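Local atomic coordinates of fimbrial subunit type 1 (Actinomyces oris, PDB entry 3UXF), a protein that forms the major subunit of the fimbriae that this Gram-positive oral bacterium displays on its cell surface. Residues F79-L84 with A126-A131. Numbering follows the deposited sequence.
Sequences FTITKL and ASFTDA. With CA (calcium ion), chain D.
Ile81 and Phe128 face each other between the two sheets of a β-sandwich, a worked example of how a branched aliphatic chain covers an aromatic ring. Strand 78-84 belongs to one sheet and strand 125-128 to the other; the axes of the two short strand segments approach to 9.0 Å, their directions 29° apart. From CB, the Ile81 side chain divides. CG2 lies over one face of the Phe128 ring in a CH-pi contact, 3.8 Å from the ring centroid and 19° off the normal. The other branch starts at CG1, which chi1 (63°) leaves flanked by main chain on both sides; it lies over the same face, above the CE1 side of the rim. The chain then extends, and Ile81 CD1 stands 3.6 Å from Phe128 CD1, over that face on the CG side. The two side chains thus run roughly antiparallel, with the Ile81 methyl above the base half of the ring. At the far tip of the ring, Phe128 CZ meets Phe79 O edge-on at 3.6 Å, close to the ring plane. Two residues back on each strand, Phe79 CD2 reaches Ala126 CB at 3.9 Å. Val47 and Leu45 of strand 44-48 and Ile118 of strand 114-119 add to this apolar core. Just beyond Phe128 the chain leaves the sheet, and Asp130 binds a calcium ion through both O and OD1, with Thr133 O and four waters completing its shell. No hydrogen bond joins the two segments: the chemistry implies that the sheets meet here through apolar packing, with calcium bound just past the end of strand 125-128.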
# COMPACT_ATOMS: atom_id res chain seq x y z
N PHE A 79 6.25 -5.50 25.21
CA PHE A 79 7.21 -6.60 25.14
C PHE A 79 7.23 -7.32 26.46
O PHE A 79 7.14 -6.70 27.50
CB PHE A 79 8.62 -6.09 24.82
CG PHE A 79 8.78 -5.76 23.36
CD1 PHE A 79 9.16 -6.73 22.48
CD2 PHE A 79 8.52 -4.48 22.90
CE1 PHE A 79 9.29 -6.45 21.10
CE2 PHE A 79 8.63 -4.20 21.53
CZ PHE A 79 9.06 -5.19 20.65
N THR A 80 7.31 -8.64 26.38
CA THR A 80 7.49 -9.47 27.55
C THR A 80 8.87 -10.13 27.46
O THR A 80 9.25 -10.63 26.41
CB THR A 80 6.42 -10.54 27.62
OG1 THR A 80 5.16 -9.91 27.82
CG2 THR A 80 6.71 -11.50 28.78
N ILE A 81 9.61 -10.14 28.56
CA ILE A 81 10.82 -10.93 28.60
C ILE A 81 10.64 -12.10 29.57
O ILE A 81 10.05 -11.93 30.64
CB ILE A 81 12.06 -10.07 28.95
CG1 ILE A 81 11.96 -9.47 30.36
CG2 ILE A 81 12.21 -8.96 27.93
CD1 ILE A 81 13.25 -8.74 30.80
N THR A 82 11.13 -13.28 29.19
CA THR A 82 11.03 -14.43 30.08
C THR A 82 12.43 -14.98 30.33
O THR A 82 13.14 -15.30 29.37
CB THR A 82 10.17 -15.52 29.47
OG1 THR A 82 8.87 -14.98 29.20
CG2 THR A 82 10.06 -16.71 30.42
N LYS A 83 12.87 -15.08 31.59
CA LYS A 83 14.20 -15.62 31.86
C LYS A 83 14.30 -17.10 31.54
O LYS A 83 13.36 -17.86 31.82
CB LYS A 83 14.61 -15.39 33.33
CG LYS A 83 16.10 -15.65 33.59
CD LYS A 83 16.48 -15.22 35.03
CE LYS A 83 17.43 -16.20 35.73
NZ LYS A 83 18.72 -16.47 35.08
N LEU A 84 15.39 -17.50 30.90
CA LEU A 84 15.56 -18.91 30.52
C LEU A 84 16.33 -19.61 31.61
O LEU A 84 17.09 -18.98 32.37
CB LEU A 84 16.29 -19.04 29.19
CG LEU A 84 15.61 -18.31 28.02
CD1 LEU A 84 16.31 -18.65 26.72
CD2 LEU A 84 14.10 -18.64 27.93
N ALA A 126 11.23 -0.04 24.79
CA ALA A 126 10.83 -0.81 25.95
C ALA A 126 12.10 -0.99 26.79
O ALA A 126 13.00 -1.76 26.43
CB ALA A 126 10.29 -2.14 25.53
N SER A 127 12.20 -0.20 27.87
CA SER A 127 13.45 -0.12 28.61
C SER A 127 13.37 -0.93 29.87
O SER A 127 12.91 -0.43 30.89
CB SER A 127 13.78 1.32 28.97
OG SER A 127 14.03 2.05 27.78
N PHE A 128 13.82 -2.18 29.81
CA PHE A 128 13.80 -3.01 31.01
C PHE A 128 14.96 -2.63 31.93
O PHE A 128 16.09 -2.49 31.47
CB PHE A 128 13.89 -4.49 30.64
CG PHE A 128 12.70 -4.98 29.88
CD1 PHE A 128 11.63 -5.51 30.54
CD2 PHE A 128 12.64 -4.84 28.49
CE1 PHE A 128 10.49 -5.94 29.86
CE2 PHE A 128 11.51 -5.26 27.79
CZ PHE A 128 10.44 -5.80 28.47
N THR A 129 14.66 -2.44 33.21
CA THR A 129 15.63 -1.82 34.11
C THR A 129 16.42 -2.89 34.84
O THR A 129 16.17 -4.08 34.69
CB THR A 129 14.93 -1.02 35.23
OG1 THR A 129 14.09 -1.92 35.98
CG2 THR A 129 14.06 0.11 34.61
N ASP A 130 17.33 -2.42 35.68
CA ASP A 130 18.07 -3.31 36.59
C ASP A 130 17.13 -4.04 37.55
O ASP A 130 17.37 -5.19 37.92
CB ASP A 130 19.12 -2.48 37.33
CG ASP A 130 20.04 -3.31 38.21
OD1 ASP A 130 20.34 -4.47 37.87
OD2 ASP A 130 20.48 -2.78 39.24
N ALA A 131 16.04 -3.40 37.96
CA ALA A 131 15.08 -4.11 38.82
C ALA A 131 14.40 -5.27 38.09
O ALA A 131 13.98 -6.25 38.72
CB ALA A 131 14.00 -3.14 39.41
CA CA D . 19.19 -6.62 38.41
O HOH W 1 20.69 -8.16 39.57
O HOH W 2 21.13 -7.18 36.98
O HOH W 3 19.02 -5.55 40.56
O HOH W 4 17.65 -8.12 39.41